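Local coordinates for protein putative transcriptional regulator (TetR/AcrR family) (Acinetobacter sp., PDB 3KNW) that probably binds DNA through a helix-turn-helix motif and regulates transcription as a member of the TetR/AcrR family, at residues 171-176 and 194-199. Sequence-based numbering, arbitrary orientation.
Sequences QMYLGA and ESTKMM
M172 and Y173 reach from helix 162-183 to S195, T196 and M199 of helix 187-200, the last two helices of the all-helical C-terminal domain of a TetR-family regulator. Joined by a short connection, the two form an antiparallel helical hairpin; over these segments their axes run at 167° and come no nearer than 11.8 Å, a spacing bridged mainly by the long side chains of M172 and Y173. The two segments bury 181 Å² between them, and four of the five touching residues are buried in the assembly.

M172, a selenomethionine, points at the partner helix. Its CG stands anti to the backbone N (chi1 173°) and the chain runs straight as far as SE, then bends at chi3 (80°), which turns CE toward T196 and leaves CE of M172 3.4 Å from OG1 of T196. SE of M172 itself lies 4.0 Å from CE of M199, also a selenomethionine, and 4.3 Å from CB of S195. M199 reaches it with a chain extended beyond CG, and this pair of selenomethionine ends forms the apolar part of the contact. The OG of S195 is engaged by Q191 of its own helix. M172 also packs on Q171 of the second subunit, and S195 on V168 of that subunit, so this part of the helix pair also lies against the second subunit.

Y173 follows; its side chain also packs on L95 of helix 87-100, which T196 touches as well. T196 OG1 sits at the ring edge, in its plane, and accepts a bond from the phenol. The same OG1, set beside its own backbone N, is also hydrogen-bonded to O of A192, one turn earlier, so two bonds grip this oxygen of a buried residue; the bond from OH of Y173 to OG1 of T196 measures 2.6 Å.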
loop_
_atom_site.group_PDB
_atom_site.type_symbol
_atom_site.label_atom_id
_atom_site.label_comp_id
_atom_site.label_asym_id
_atom_site.label_seq_id
_atom_site.Cartn_x
_atom_site.Cartn_y
_atom_site.Cartn_z
ATOM N N GLN A 171 4.010 -3.823 -8.075
ATOM C CA GLN A 171 2.767 -3.864 -7.345
ATOM C C GLN A 171 2.851 -4.837 -6.198
ATOM O O GLN A 171 2.433 -4.502 -5.128
ATOM C CB GLN A 171 1.631 -4.263 -8.250
ATOM C CG GLN A 171 1.147 -3.110 -9.095
ATOM C CD GLN A 171 0.168 -3.511 -10.156
ATOM O OE1 GLN A 171 -0.115 -2.755 -11.052
ATOM N NE2 GLN A 171 -0.342 -4.690 -10.058
HETATM N N MSE A 172 3.404 -6.023 -6.418
HETATM C CA MSE A 172 3.564 -7.048 -5.383
HETATM C C MSE A 172 4.454 -6.607 -4.296
HETATM O O MSE A 172 4.150 -6.858 -3.130
HETATM C CB MSE A 172 4.086 -8.346 -5.967
HETATM C CG MSE A 172 4.449 -9.454 -4.937
HETATM SE SE MSE A 172 5.086 -10.986 -5.953
HETATM C CE MSE A 172 6.854 -10.432 -6.306
ATOM N N TYR A 173 5.521 -5.860 -4.602
ATOM C CA TYR A 173 6.356 -5.362 -3.496
ATOM C C TYR A 173 5.693 -4.308 -2.664
ATOM O O TYR A 173 5.787 -4.353 -1.447
ATOM C CB TYR A 173 7.731 -4.903 -3.966
ATOM C CG TYR A 173 8.653 -6.083 -4.119
ATOM C CD1 TYR A 173 8.493 -7.007 -5.165
ATOM C CD2 TYR A 173 9.667 -6.322 -3.216
ATOM C CE1 TYR A 173 9.353 -8.075 -5.339
ATOM C CE2 TYR A 173 10.533 -7.427 -3.399
ATOM C CZ TYR A 173 10.343 -8.293 -4.438
ATOM O OH TYR A 173 11.192 -9.385 -4.572
ATOM N N LEU A 174 4.969 -3.363 -3.262
ATOM C CA LEU A 174 4.218 -2.388 -2.468
ATOM C C LEU A 174 3.188 -3.060 -1.562
ATOM O O LEU A 174 3.012 -2.685 -0.416
ATOM C CB LEU A 174 3.485 -1.458 -3.359
ATOM C CG LEU A 174 4.315 -0.417 -4.097
ATOM C CD1 LEU A 174 3.416 0.251 -5.120
ATOM C CD2 LEU A 174 4.899 0.573 -3.171
ATOM N N GLY A 175 2.542 -4.103 -2.046
ATOM C CA GLY A 175 1.536 -4.732 -1.230
ATOM C C GLY A 175 2.128 -5.586 -0.098
ATOM O O GLY A 175 1.550 -5.620 1.008
ATOM N N ALA A 176 3.207 -6.323 -0.412
ATOM C CA ALA A 176 4.060 -6.930 0.576
ATOM C C ALA A 176 4.618 -5.866 1.620
ATOM O O ALA A 176 4.633 -6.118 2.815
ATOM C CB ALA A 176 5.248 -7.676 -0.129
ATOM N N GLU A 194 11.175 -14.458 -2.837
ATOM C CA GLU A 194 11.276 -15.843 -3.307
ATOM C C GLU A 194 10.420 -15.990 -4.561
ATOM O O GLU A 194 10.807 -16.615 -5.510
ATOM C CB GLU A 194 10.927 -16.851 -2.184
ATOM C CG GLU A 194 11.397 -18.285 -2.477
ATOM C CD GLU A 194 12.936 -18.432 -2.714
ATOM O OE1 GLU A 194 13.360 -19.410 -3.402
ATOM O OE2 GLU A 194 13.713 -17.579 -2.191
ATOM N N SER A 195 9.285 -15.315 -4.586
ATOM C CA SER A 195 8.426 -15.296 -5.740
ATOM C C SER A 195 8.960 -14.582 -6.988
ATOM O O SER A 195 8.715 -15.057 -8.096
ATOM C CB SER A 195 7.069 -14.730 -5.325
ATOM O OG SER A 195 6.305 -15.829 -4.837
ATOM N N THR A 196 9.667 -13.470 -6.817
ATOM C CA THR A 196 10.277 -12.782 -7.925
ATOM C C THR A 196 11.240 -13.718 -8.736
ATOM O O THR A 196 11.446 -13.509 -9.943
ATOM C CB THR A 196 11.079 -11.537 -7.449
ATOM O OG1 THR A 196 10.247 -10.692 -6.642
ATOM C CG2 THR A 196 11.629 -10.734 -8.656
ATOM N N LYS A 197 11.779 -14.766 -8.091
ATOM C CA LYS A 197 12.655 -15.700 -8.773
ATOM C C LYS A 197 11.889 -16.641 -9.720
ATOM O O LYS A 197 12.270 -16.766 -10.876
ATOM C CB LYS A 197 13.502 -16.508 -7.776
ATOM C CG LYS A 197 14.516 -15.669 -6.962
ATOM C CD LYS A 197 15.563 -16.605 -6.311
ATOM C CE LYS A 197 16.055 -16.100 -4.970
ATOM N NZ LYS A 197 16.790 -17.184 -4.171
HETATM N N MSE A 198 10.853 -17.325 -9.254
HETATM C CA MSE A 198 9.919 -17.989 -10.178
HETATM C C MSE A 198 9.570 -17.103 -11.388
HETATM O O MSE A 198 9.691 -17.504 -12.532
HETATM C CB MSE A 198 8.587 -18.347 -9.467
HETATM C CG MSE A 198 8.710 -18.896 -8.018
HETATM SE SE MSE A 198 7.147 -19.947 -7.348
HETATM C CE MSE A 198 8.126 -21.398 -6.456
HETATM N N MSE A 199 9.139 -15.881 -11.137
HETATM C CA MSE A 199 8.673 -15.030 -12.215
HETATM C C MSE A 199 9.780 -14.705 -13.244
HETATM O O MSE A 199 9.496 -14.576 -14.408
HETATM C CB MSE A 199 8.108 -13.733 -11.648
HETATM C CG MSE A 199 6.907 -13.957 -10.771
HETATM SE SE MSE A 199 6.157 -12.327 -10.121
HETATM C CE MSE A 199 4.676 -13.140 -9.245
#